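Local coordinates for protein phosphoribosylaminoimidazole-succinocarboxamide synthase (Pyrococcus horikoshii, PDB 4O7Y) that catalyses the ATP-dependent coupling of L-aspartate to 5-amino-1-(5-phosphoribosyl)imidazole-4-carboxylate to form SAICAR in de novo purine biosynthesis, at residues N94-S99 against Y110-P115; I170-K175 against R198-K203; Y86-V91 against D144-I149; I55-L60 against I186-E191. All blocks are in the same frame, centred on the assembly; numbering follows the deposited sequence. Where two conformers were deposited one is given.

Contact 1: residues N94-S99 against Y110-P115. With C5P (cytidine-5'-monophosphate), chain B.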
# COMPACT_ATOMS: atom_id res chain seq x y z
N ASN A 94 6.59 -6.34 13.69
CA ASN A 94 7.08 -5.75 14.96
C ASN A 94 8.49 -5.18 14.83
O ASN A 94 8.82 -4.17 15.47
CB ASN A 94 7.04 -6.78 16.08
CG ASN A 94 5.64 -7.34 16.28
OD1 ASN A 94 4.68 -6.58 16.52
ND2 ASN A 94 5.50 -8.65 16.15
N VAL A 95 9.28 -5.81 13.96
CA VAL A 95 10.69 -5.50 13.79
C VAL A 95 10.95 -5.40 12.28
O VAL A 95 10.41 -6.21 11.52
CB VAL A 95 11.52 -6.64 14.41
CG1 VAL A 95 13.00 -6.51 14.04
CG2 VAL A 95 11.32 -6.66 15.93
N VAL A 96 11.71 -4.38 11.84
CA VAL A 96 12.01 -4.20 10.40
C VAL A 96 12.82 -5.38 9.82
O VAL A 96 13.89 -5.81 10.36
CB VAL A 96 12.67 -2.82 10.09
CG1 VAL A 96 13.05 -2.71 8.64
CG2 VAL A 96 11.71 -1.68 10.43
N ALA A 97 12.30 -5.91 8.72
CA ALA A 97 12.96 -7.02 8.01
C ALA A 97 12.29 -7.17 6.64
O ALA A 97 11.21 -6.61 6.40
CB ALA A 97 12.83 -8.33 8.81
N GLY A 98 12.93 -7.90 5.74
CA GLY A 98 12.30 -8.30 4.49
C GLY A 98 11.91 -7.08 3.68
O GLY A 98 12.65 -6.10 3.62
N SER A 99 10.72 -7.13 3.09
CA SER A 99 10.27 -6.09 2.16
C SER A 99 10.06 -4.70 2.80
O SER A 99 10.09 -3.68 2.11
CB SER A 99 8.97 -6.56 1.48
OG SER A 99 7.90 -6.49 2.39
N TYR A 110 15.42 -2.87 13.22
CA TYR A 110 14.77 -1.73 13.86
C TYR A 110 13.49 -2.18 14.58
O TYR A 110 12.63 -2.89 14.01
CB TYR A 110 14.51 -0.64 12.83
CG TYR A 110 13.98 0.70 13.33
CD1 TYR A 110 14.83 1.83 13.41
CD2 TYR A 110 12.62 0.88 13.65
CE1 TYR A 110 14.34 3.07 13.81
CE2 TYR A 110 12.12 2.13 14.04
CZ TYR A 110 12.98 3.21 14.12
OH TYR A 110 12.49 4.43 14.51
N GLU A 111 13.38 -1.80 15.85
CA GLU A 111 12.20 -2.13 16.61
C GLU A 111 11.14 -1.06 16.38
O GLU A 111 11.37 0.13 16.64
CB GLU A 111 12.52 -2.27 18.09
CG GLU A 111 11.40 -2.90 18.88
CD GLU A 111 11.59 -2.68 20.36
OE1 GLU A 111 11.92 -3.65 21.06
OE2 GLU A 111 11.44 -1.52 20.80
N LEU A 112 10.00 -1.48 15.85
CA LEU A 112 8.99 -0.50 15.50
C LEU A 112 8.32 0.03 16.78
O LEU A 112 8.13 -0.74 17.73
CB LEU A 112 7.93 -1.10 14.55
CG LEU A 112 8.47 -1.45 13.15
CD1 LEU A 112 7.52 -2.37 12.37
CD2 LEU A 112 8.77 -0.19 12.34
N PRO A 113 7.94 1.33 16.78
CA PRO A 113 7.26 1.92 17.94
C PRO A 113 5.91 1.23 18.19
O PRO A 113 5.50 1.06 19.33
CB PRO A 113 7.09 3.40 17.55
CG PRO A 113 7.15 3.43 16.04
CD PRO A 113 8.04 2.28 15.64
N GLU A 114 5.23 0.80 17.11
CA GLU A 114 3.98 0.03 17.24
C GLU A 114 3.86 -0.93 16.04
O GLU A 114 4.52 -0.73 15.02
CB GLU A 114 2.76 0.95 17.36
CG GLU A 114 2.39 1.73 16.10
CD GLU A 114 1.13 2.59 16.26
OE1 GLU A 114 0.09 2.25 15.65
OE2 GLU A 114 1.18 3.60 17.00
N PRO A 115 3.03 -1.99 16.17
CA PRO A 115 2.99 -2.92 15.02
C PRO A 115 2.44 -2.28 13.72
O PRO A 115 1.54 -1.45 13.78
CB PRO A 115 2.06 -4.05 15.49
CG PRO A 115 2.01 -3.93 16.98
CD PRO A 115 2.18 -2.47 17.29
O3P C5P B . 6.84 -8.85 3.03
P C5P B . 7.97 -9.83 3.39
O1P C5P B . 8.46 -10.65 2.23
O2P C5P B . 9.05 -9.16 4.21
O5' C5P B . 7.37 -10.93 4.35
C5' C5P B . 6.65 -10.56 5.56
C4' C5P B . 6.31 -11.80 6.40
O4' C5P B . 5.18 -12.44 5.79
C3' C5P B . 7.41 -12.88 6.44
O3' C5P B . 7.34 -13.58 7.70
C2' C5P B . 7.06 -13.85 5.34
O2' C5P B . 7.52 -15.18 5.64
C1' C5P B . 5.54 -13.76 5.35
N1 C5P B . 4.95 -14.02 4.03
C2 C5P B . 4.31 -15.27 3.76
N3 C5P B . 3.76 -15.50 2.54
C4 C5P B . 3.81 -14.55 1.58
C5 C5P B . 4.44 -13.32 1.81
C6 C5P B . 5.01 -13.06 3.06
O2 C5P B . 4.24 -16.15 4.64
N4 C5P B . 3.26 -14.79 0.37
O HOH W 1 7.65 -3.11 17.85
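Val96 and Leu112 anchor the backbone pairing of the two segments: Val96 N donates to Tyr110 O at 2.8 Å and Leu112 N to Asn94 O at 3.0 Å. These bonds flank Val95 and Glu111, an antiparallel non-hydrogen-bonded pair, and Val95 CA adds a CA-H...O contact of 3.3 Å to Tyr110 O.

The apolar contacts centre on Val96. Its CG2 branch, anti to the carbonyl carbon (chi1 176° for CG1), reaches Tyr110 CB and Leu112 CD2, both at 3.8 Å, and the leucine side chain meets it at about a right angle. Val138 of the second subunit also packs on Leu112.

Among the polar side chains, Asn94 lays OD1 against CB and CG of Pro115, while its ND2 is bonded to Asn157 OD1 and Leu171 O.

Farther along, the 94-99 loop meets the phosphate of cytidine monophosphate. Ser99 N donates to O2P at 2.9 Å and Ser99 OG to O3P at 2.7 Å. Gly98 has a positive phi of 60°, and a CB there would run into O2P. Two neighbouring antiparallel strands thus carry, in the long loop that connects them, part of a phosphate-binding site.

Contact 2: residues I170-K175 against R198-K203; sequences ILVDFK and RFWDAK. With C5P (cytidine-5'-monophosphate), chain B.
Arg198 NH1 is held between two acceptors: it donates to Asp173 OD2 at 2.9 Å, a salt bridge across the strands, and to O2P of cytidine monophosphate at 3.0 Å. Both lie at the guanidinium edge, near its plane. Asp173 OD2 accepts on its syn lone pair, although the carboxylate is turned 73° from the guanidinium. The other oxygen, Asp173 OD1, takes a bond of 2.6 Å from the ribose O3'. Asp173 CG sits between the backbone N and the carbonyl carbon (chi1 60°), and this swings the carboxylate across the arginine chain. Arg198 stretches out straight to NE, where Asp211 forms a second salt bridge that helps fix the group's rotation.

Antiparallel backbone bonds join the strands: Ile170 N to Trp200 O at 2.8 Å with its return bond, then Val172 N to Arg198 O. Arg198 N turns to Asp173 O at 2.9 Å, and Val172 has a helix-like psi of -50°, the form of a beta bulge.

On the Asp173 face of the sheet, Val172 CG2 makes a CH-pi contact over the five-membered ring of Trp200, 3.5 Å from its centroid. On the reverse face Leu171 CD1 meets Phe199 CE1 at 3.7 Å, towards helix 143-165.

A leucine in place of Arg198 would probably leave the Asp173 carboxylate without its close cationic mate and the phosphate short of a donor. One charged pair thus grips both phosphate and ribose, consistent with a site shaped for the phosphoribosyl part of the substrate.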
# COMPACT_ATOMS: atom_id res chain seq x y z
N ILE A 170 11.99 -13.77 19.35
CA ILE A 170 11.37 -12.53 18.89
C ILE A 170 10.48 -12.84 17.68
O ILE A 170 10.95 -13.36 16.67
CB ILE A 170 12.41 -11.45 18.51
CG1 ILE A 170 13.36 -11.20 19.70
CG2 ILE A 170 11.72 -10.14 18.15
CD1 ILE A 170 14.72 -10.68 19.30
N LEU A 171 9.20 -12.52 17.80
CA LEU A 171 8.30 -12.56 16.66
C LEU A 171 8.52 -11.31 15.83
O LEU A 171 8.03 -10.22 16.15
CB LEU A 171 6.85 -12.68 17.12
CG LEU A 171 5.82 -12.75 15.98
CD1 LEU A 171 6.09 -13.95 15.09
CD2 LEU A 171 4.43 -12.80 16.60
N VAL A 172 9.30 -11.45 14.77
CA VAL A 172 9.75 -10.31 13.98
C VAL A 172 8.60 -9.81 13.08
O VAL A 172 8.27 -8.63 13.07
CB VAL A 172 11.02 -10.70 13.17
CG1 VAL A 172 11.22 -9.81 11.94
CG2 VAL A 172 12.25 -10.70 14.09
N ASP A 173 7.96 -10.74 12.35
CA ASP A 173 6.77 -10.42 11.54
C ASP A 173 6.08 -11.74 11.20
O ASP A 173 6.60 -12.80 11.53
CB ASP A 173 7.10 -9.58 10.28
CG ASP A 173 8.11 -10.29 9.30
OD1 ASP A 173 8.11 -11.52 9.14
OD2 ASP A 173 8.91 -9.59 8.67
N PHE A 174 4.91 -11.70 10.56
CA PHE A 174 4.26 -12.93 10.12
C PHE A 174 3.10 -12.63 9.20
O PHE A 174 2.60 -11.51 9.14
CB PHE A 174 3.76 -13.79 11.32
CG PHE A 174 2.74 -13.11 12.18
CD1 PHE A 174 1.39 -13.39 12.04
CD2 PHE A 174 3.13 -12.18 13.15
CE1 PHE A 174 0.44 -12.75 12.83
CE2 PHE A 174 2.18 -11.56 13.96
CZ PHE A 174 0.82 -11.84 13.79
N LYS A 175 2.65 -13.66 8.50
CA LYS A 175 1.56 -13.52 7.55
C LYS A 175 0.39 -14.42 7.99
O LYS A 175 0.60 -15.61 8.36
CB LYS A 175 2.01 -13.92 6.14
CG LYS A 175 0.94 -13.76 5.05
CD LYS A 175 0.08 -15.02 4.87
CE LYS A 175 0.86 -16.19 4.24
NZ LYS A 175 0.05 -17.46 4.26
N ARG A 198 8.62 -14.68 10.70
CA ARG A 198 10.04 -14.53 11.03
C ARG A 198 10.21 -14.66 12.53
O ARG A 198 9.54 -13.95 13.29
CB ARG A 198 10.61 -13.21 10.54
CG ARG A 198 10.93 -13.23 9.04
CD ARG A 198 11.62 -11.96 8.59
NE ARG A 198 11.95 -12.07 7.17
CZ ARG A 198 11.21 -11.59 6.17
NH1 ARG A 198 10.12 -10.87 6.41
NH2 ARG A 198 11.60 -11.77 4.93
N PHE A 199 11.12 -15.56 12.93
CA PHE A 199 11.44 -15.89 14.32
C PHE A 199 12.95 -15.72 14.50
O PHE A 199 13.75 -16.34 13.79
CB PHE A 199 11.16 -17.36 14.63
CG PHE A 199 9.71 -17.79 14.53
CD1 PHE A 199 8.67 -17.03 15.11
CD2 PHE A 199 9.39 -19.00 13.92
CE1 PHE A 199 7.36 -17.47 15.04
CE2 PHE A 199 8.06 -19.45 13.87
CZ PHE A 199 7.05 -18.68 14.44
N TRP A 200 13.34 -14.85 15.43
CA TRP A 200 14.75 -14.60 15.75
C TRP A 200 15.06 -15.03 17.14
O TRP A 200 14.25 -14.87 18.05
CB TRP A 200 15.08 -13.12 15.64
CG TRP A 200 15.17 -12.58 14.25
CD1 TRP A 200 14.90 -13.26 13.04
CD2 TRP A 200 15.53 -11.22 13.87
NE1 TRP A 200 15.09 -12.43 11.97
CE2 TRP A 200 15.46 -11.18 12.40
CE3 TRP A 200 15.88 -10.07 14.57
CZ2 TRP A 200 15.72 -10.02 11.69
CZ3 TRP A 200 16.16 -8.91 13.83
CH2 TRP A 200 16.07 -8.89 12.43
N ASP A 201 16.25 -15.60 17.33
CA ASP A 201 16.69 -15.89 18.69
C ASP A 201 16.84 -14.56 19.43
O ASP A 201 17.43 -13.62 18.90
CB ASP A 201 18.01 -16.65 18.73
CG ASP A 201 18.50 -16.84 20.15
OD1 ASP A 201 17.85 -17.58 20.90
OD2 ASP A 201 19.49 -16.19 20.53
N ALA A 202 16.29 -14.49 20.65
CA ALA A 202 16.37 -13.28 21.48
C ALA A 202 17.82 -12.86 21.75
O ALA A 202 18.15 -11.69 21.60
CB ALA A 202 15.60 -13.44 22.78
N LYS A 203 18.68 -13.82 22.10
CA LYS A 203 20.11 -13.55 22.37
C LYS A 203 20.89 -13.16 21.11
O LYS A 203 21.44 -12.06 21.02
CB LYS A 203 20.79 -14.74 23.06
CG LYS A 203 20.18 -15.16 24.39
O3P C5P B . 6.84 -8.85 3.03
P C5P B . 7.97 -9.83 3.39
O1P C5P B . 8.46 -10.65 2.23
O2P C5P B . 9.05 -9.16 4.21
O5' C5P B . 7.37 -10.93 4.35
C5' C5P B . 6.65 -10.56 5.56
C4' C5P B . 6.31 -11.80 6.40
O4' C5P B . 5.18 -12.44 5.79
C3' C5P B . 7.41 -12.88 6.44
O3' C5P B . 7.34 -13.58 7.70
C2' C5P B . 7.06 -13.85 5.34
O2' C5P B . 7.52 -15.18 5.64
C1' C5P B . 5.54 -13.76 5.35
N1 C5P B . 4.95 -14.02 4.03
C2 C5P B . 4.31 -15.27 3.76
N3 C5P B . 3.76 -15.50 2.54
C4 C5P B . 3.81 -14.55 1.58
C5 C5P B . 4.44 -13.32 1.81
C6 C5P B . 5.01 -13.06 3.06
O2 C5P B . 4.24 -16.15 4.64
N4 C5P B . 3.26 -14.79 0.37

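Contact 3: residues Y86-V91 against D144-I149; sequences YPLEVV and DEIKKI. With C5P (cytidine-5'-monophosphate), chain B.
Ile149 points CD1 straight down on the ring of Tyr86, the tight heart of an alpha/beta packing in which helix 143-165 lies on the sheet strand 84-93. The methyl makes a CH-pi contact 4.1 Å from the ring centroid and only 9° off its normal. An extended chi2 of 162° carries CD1 out to the ring and also to Leu88 CD1, 4.0 Å away. The other branch, Ile149 CG2, meets Val90 CG2 at 3.8 Å, and Ile146 CD1 reaches Leu88 CD1 at 4.1 Å, the two side chains crossing at about a right angle. Ile186 closes in beside Tyr86 and Ile149.

The helix's outer side is different in kind: Lys147 is exposed there, and Asp144 and Lys148 pair with each other in a salt bridge. On the far face of the strand Glu89 OE2 lies 2.6 Å from N4 of cytidine monophosphate, and Val91 CG1 touches its C5' at 3.8 Å.

A phenylalanine in place of Tyr86 keeps a ring under the isoleucine methyl but lacks the hydroxyl, which would probably leave Glu145 OE2 to Lys180, its salt-bridge partner, and without its tie to 86-91. The short bond from Tyr86 OH, 2.5 Å, meets Glu145 OE2 on its anti side, 27° out of the carboxylate plane.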
# COMPACT_ATOMS: atom_id res chain seq x y z
N TYR A 86 -10.90 -14.96 1.99
CA TYR A 86 -10.63 -13.58 1.53
C TYR A 86 -9.38 -13.67 0.71
O TYR A 86 -8.44 -14.37 1.11
CB TYR A 86 -10.36 -12.65 2.69
CG TYR A 86 -11.58 -12.25 3.46
CD1 TYR A 86 -12.46 -11.29 2.97
CD2 TYR A 86 -11.86 -12.84 4.70
CE1 TYR A 86 -13.59 -10.92 3.69
CE2 TYR A 86 -12.97 -12.46 5.44
CZ TYR A 86 -13.83 -11.48 4.94
OH TYR A 86 -14.96 -11.11 5.65
N PRO A 87 -9.32 -12.94 -0.41
CA PRO A 87 -8.11 -13.00 -1.22
C PRO A 87 -7.02 -12.05 -0.67
O PRO A 87 -6.53 -11.18 -1.40
CB PRO A 87 -8.60 -12.54 -2.60
CG PRO A 87 -9.66 -11.54 -2.27
CD PRO A 87 -10.32 -12.01 -0.99
N LEU A 88 -6.62 -12.26 0.58
CA LEU A 88 -5.67 -11.39 1.28
C LEU A 88 -4.58 -12.17 1.93
O LEU A 88 -4.77 -13.30 2.41
CB LEU A 88 -6.37 -10.61 2.41
CG LEU A 88 -7.51 -9.65 2.00
CD1 LEU A 88 -8.25 -9.14 3.24
CD2 LEU A 88 -7.01 -8.50 1.14
N GLU A 89 -3.41 -11.54 1.98
CA GLU A 89 -2.38 -11.94 2.90
C GLU A 89 -2.21 -10.76 3.83
O GLU A 89 -2.04 -9.61 3.39
CB GLU A 89 -1.11 -12.30 2.15
CG GLU A 89 -1.33 -13.58 1.34
CD GLU A 89 -0.10 -14.02 0.58
OE1 GLU A 89 -0.22 -14.83 -0.34
OE2 GLU A 89 1.00 -13.54 0.93
N VAL A 90 -2.36 -11.04 5.13
CA VAL A 90 -2.39 -9.98 6.14
C VAL A 90 -1.10 -10.09 6.92
O VAL A 90 -0.83 -11.12 7.56
CB VAL A 90 -3.63 -10.08 7.07
CG1 VAL A 90 -3.63 -8.93 8.07
CG2 VAL A 90 -4.93 -10.06 6.24
N VAL A 91 -0.25 -9.07 6.82
CA VAL A 91 1.10 -9.15 7.38
C VAL A 91 1.22 -8.19 8.58
O VAL A 91 0.91 -7.01 8.46
CB VAL A 91 2.17 -8.81 6.30
CG1 VAL A 91 3.57 -8.69 6.91
CG2 VAL A 91 2.18 -9.86 5.18
N ASP A 144 -15.78 -2.44 7.43
CA ASP A 144 -16.07 -3.19 8.68
C ASP A 144 -15.28 -4.51 8.72
O ASP A 144 -14.65 -4.86 9.73
CB ASP A 144 -17.59 -3.49 8.78
CG ASP A 144 -17.96 -4.39 9.96
OD1 ASP A 144 -17.63 -4.04 11.12
OD2 ASP A 144 -18.61 -5.44 9.74
N GLU A 145 -15.36 -5.26 7.63
CA GLU A 145 -14.60 -6.51 7.51
C GLU A 145 -13.09 -6.29 7.64
O GLU A 145 -12.43 -7.04 8.37
CB GLU A 145 -14.89 -7.22 6.20
CG GLU A 145 -16.28 -7.82 6.15
CD GLU A 145 -16.59 -8.31 4.76
OE1 GLU A 145 -16.88 -7.48 3.89
OE2 GLU A 145 -16.54 -9.53 4.52
N ILE A 146 -12.55 -5.27 6.94
CA ILE A 146 -11.10 -4.95 7.02
C ILE A 146 -10.73 -4.55 8.45
O ILE A 146 -9.75 -5.04 8.99
CB ILE A 146 -10.72 -3.81 6.04
CG1 ILE A 146 -10.57 -4.34 4.60
CG2 ILE A 146 -9.48 -3.08 6.49
CD1 ILE A 146 -9.54 -5.43 4.41
N LYS A 147 -11.51 -3.67 9.07
CA LYS A 147 -11.30 -3.36 10.47
C LYS A 147 -11.33 -4.60 11.40
O LYS A 147 -10.44 -4.75 12.24
CB LYS A 147 -12.27 -2.28 10.96
CG LYS A 147 -11.94 -0.88 10.46
CD LYS A 147 -12.93 0.14 11.00
CE LYS A 147 -12.76 1.50 10.33
NZ LYS A 147 -14.02 2.31 10.45
N LYS A 148 -12.35 -5.47 11.27
CA LYS A 148 -12.37 -6.72 12.07
C LYS A 148 -11.14 -7.59 11.82
O LYS A 148 -10.59 -8.17 12.76
CB LYS A 148 -13.63 -7.58 11.80
CG LYS A 148 -14.91 -7.14 12.47
CD LYS A 148 -16.04 -8.11 12.13
CE LYS A 148 -17.31 -7.79 12.89
NZ LYS A 148 -17.83 -6.45 12.48
N ILE A 149 -10.72 -7.68 10.56
CA ILE A 149 -9.54 -8.48 10.17
C ILE A 149 -8.26 -7.97 10.82
O ILE A 149 -7.49 -8.78 11.37
CB ILE A 149 -9.36 -8.54 8.63
CG1 ILE A 149 -10.35 -9.54 8.01
CG2 ILE A 149 -7.93 -8.88 8.21
CD1 ILE A 149 -10.54 -9.33 6.51
O3P C5P B . 6.84 -8.85 3.03
P C5P B . 7.97 -9.83 3.39
O1P C5P B . 8.46 -10.65 2.23
O2P C5P B . 9.05 -9.16 4.21
O5' C5P B . 7.37 -10.93 4.35
C5' C5P B . 6.65 -10.56 5.56
C4' C5P B . 6.31 -11.80 6.40
O4' C5P B . 5.18 -12.44 5.79
C3' C5P B . 7.41 -12.88 6.44
O3' C5P B . 7.34 -13.58 7.70
C2' C5P B . 7.06 -13.85 5.34
O2' C5P B . 7.52 -15.18 5.64
C1' C5P B . 5.54 -13.76 5.35
N1 C5P B . 4.95 -14.02 4.03
C2 C5P B . 4.31 -15.27 3.76
N3 C5P B . 3.76 -15.50 2.54
C4 C5P B . 3.81 -14.55 1.58
C5 C5P B . 4.44 -13.32 1.81
C6 C5P B . 5.01 -13.06 3.06
O2 C5P B . 4.24 -16.15 4.64
N4 C5P B . 3.26 -14.79 0.37

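Contact 4: residues I55-L60 against I186-E191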
# COMPACT_ATOMS: atom_id res chain seq x y z
N ILE A 55 -0.10 -26.31 17.32
CA ILE A 55 0.23 -25.68 18.60
C ILE A 55 -0.26 -24.21 18.61
O ILE A 55 -0.92 -23.78 19.57
CB ILE A 55 1.74 -25.75 18.89
CG1 ILE A 55 2.17 -27.19 19.19
CG2 ILE A 55 2.11 -24.80 20.03
CD1 ILE A 55 3.66 -27.43 19.00
N PHE A 56 0.06 -23.46 17.56
CA PHE A 56 -0.34 -22.07 17.48
C PHE A 56 -1.88 -21.90 17.43
O PHE A 56 -2.40 -21.12 18.20
CB PHE A 56 0.35 -21.33 16.33
CG PHE A 56 1.84 -21.12 16.55
CD1 PHE A 56 2.33 -20.59 17.75
CD2 PHE A 56 2.75 -21.44 15.55
CE1 PHE A 56 3.69 -20.39 17.95
CE2 PHE A 56 4.11 -21.22 15.72
CZ PHE A 56 4.59 -20.71 16.92
N PHE A 57 -2.56 -22.66 16.58
CA PHE A 57 -4.03 -22.60 16.50
C PHE A 57 -4.69 -22.88 17.85
O PHE A 57 -5.61 -22.18 18.26
CB PHE A 57 -4.60 -23.52 15.40
CG PHE A 57 -4.39 -23.03 13.98
CD1 PHE A 57 -4.52 -21.68 13.66
CD2 PHE A 57 -4.07 -23.93 12.96
CE1 PHE A 57 -4.31 -21.24 12.34
CE2 PHE A 57 -3.87 -23.50 11.64
CZ PHE A 57 -3.98 -22.15 11.34
N LYS A 58 -4.20 -23.89 18.55
CA LYS A 58 -4.70 -24.23 19.87
C LYS A 58 -4.45 -23.11 20.89
O LYS A 58 -5.34 -22.78 21.67
CB LYS A 58 -4.12 -25.57 20.35
CG LYS A 58 -4.67 -26.77 19.59
CD LYS A 58 -3.99 -28.02 20.12
CE LYS A 58 -4.63 -29.30 19.61
NZ LYS A 58 -3.73 -30.44 19.96
N LEU A 59 -3.26 -22.51 20.85
CA LEU A 59 -2.99 -21.36 21.71
C LEU A 59 -3.98 -20.22 21.42
O LEU A 59 -4.59 -19.68 22.35
CB LEU A 59 -1.54 -20.89 21.56
CG LEU A 59 -1.14 -19.58 22.29
CD1 LEU A 59 -1.15 -19.70 23.82
CD2 LEU A 59 0.23 -19.13 21.81
N LEU A 60 -4.15 -19.88 20.14
CA LEU A 60 -5.06 -18.79 19.76
C LEU A 60 -6.52 -19.07 20.12
O LEU A 60 -7.24 -18.18 20.58
CB LEU A 60 -4.92 -18.47 18.26
CG LEU A 60 -3.49 -18.05 17.89
CD1 LEU A 60 -3.34 -17.91 16.38
CD2 LEU A 60 -3.08 -16.76 18.61
N ILE A 186 -15.64 -13.88 10.81
CA ILE A 186 -14.29 -13.92 10.24
C ILE A 186 -13.38 -14.87 11.04
O ILE A 186 -13.15 -14.70 12.25
CB ILE A 186 -13.69 -12.49 10.05
CG1 ILE A 186 -14.53 -11.71 9.01
CG2 ILE A 186 -12.21 -12.58 9.62
CD1 ILE A 186 -14.51 -10.18 9.14
N VAL A 187 -12.86 -15.86 10.33
CA VAL A 187 -12.14 -16.97 10.90
C VAL A 187 -10.70 -17.05 10.29
O VAL A 187 -10.52 -17.02 9.06
CB VAL A 187 -12.91 -18.28 10.61
CG1 VAL A 187 -12.14 -19.50 11.16
CG2 VAL A 187 -14.35 -18.21 11.21
N LEU A 188 -9.72 -17.15 11.17
CA LEU A 188 -8.30 -17.32 10.81
C LEU A 188 -8.03 -18.68 10.14
O LEU A 188 -8.47 -19.74 10.65
CB LEU A 188 -7.43 -17.15 12.07
CG LEU A 188 -5.91 -17.23 11.89
CD1 LEU A 188 -5.50 -16.12 10.95
CD2 LEU A 188 -5.22 -17.02 13.22
N ALA A 189 -7.32 -18.66 9.01
CA ALA A 189 -7.17 -19.83 8.17
C ALA A 189 -5.70 -20.17 7.86
O ALA A 189 -4.80 -19.81 8.64
CB ALA A 189 -7.97 -19.65 6.88
N ASP A 190 -5.49 -20.88 6.75
CA ASP A 190 -4.15 -21.25 6.27
C ASP A 190 -3.28 -21.82 7.42
O ASP A 190 -3.75 -22.73 8.17
CB ASP A 190 -3.48 -20.05 5.56
CG ASP A 190 -2.28 -20.47 4.66
OD1 ASP A 190 -1.16 -20.05 4.97
OD2 ASP A 190 -2.45 -21.20 3.67
N GLU A 191 -2.04 -21.32 7.57
CA GLU A 191 -1.08 -21.93 8.50
C GLU A 191 -0.39 -20.88 9.36
O GLU A 191 -0.42 -19.68 9.03
CB GLU A 191 -0.00 -22.76 7.74
CG GLU A 191 1.12 -21.93 7.10
CD GLU A 191 2.15 -22.75 6.32
OE1 GLU A 191 3.04 -23.40 6.92
OE2 GLU A 191 2.10 -22.71 5.08
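Leu188 is the first residue of 186-191 to touch helix 45-62. Its CG is anti to the backbone N (chi1 -177°), and the side chain reaches towards the helix: CD2 lies 3.8 Å from Leu60 CD1, the two leucines meeting at about a right angle, and CG lies 4.3 Å from Phe57 CE1, at the ring's edge. Leu176 and Phe178 of strand 169-180 also pack on Leu188, so the leucine bridges sheet and helix.

At Ala189 the methyl points away and the backbone takes over; Ala189 O stands 3.7 Å from Phe57 CZ, again near the plane of the ring. Asp190 has a positive phi of 47° and brings its carbonyl oxygen still nearer, 3.2 Å from Phe57 CZ and 3.6 Å from Phe57 CE2. The same Asp190 O accepts a hydrogen bond from His68 NE2, and the His68 ring meets Phe57 with planes about 80° apart. The Asp190 carboxylate pairs with Lys13 and Lys175. Glu191 ends the contact with CA 4.1 Å from Phe57 CZ; its carboxylate is engaged by Ser193 and Lys13.

The contact therefore joins a helix to strand 186-188 and the residues that follow it. Phe57 offers its rim, not a face, to Ala189 O and Asp190 O, an arrangement in which the slightly positive ring C-H groups would probably be a mild electrostatic complement to the carbonyl oxygens, Asp190 O being also bonded to His68, while the acidic side chains are bound by Lys13, Lys175 and Ser193.

Contacts 1, 2 and 3 all reach the cytidine monophosphate: contact 1 at the phosphate, contact 2 at phosphate and ribose, with Lys175 beside the base, and contact 3 at the base through Glu89 and at the sugar through Val91. Contacts 1 and 2, with centres 10 Å apart, are joined by a probable hydrogen bond from Asn94 N to Val172 O (2.9 Å). Lys175 of contact 2 packs on Glu89 and Val91 of contact 3, and its NZ forms a salt bridge of 2.9 Å with Asp190 OD1 of contact 4. Contact 4 itself stands back, the side chain of Asp190 lying about 7 Å from the ligand. Ile186 of contact 4 also packs on Lys148, tying contact 4 to contact 3, their centres 15 Å apart.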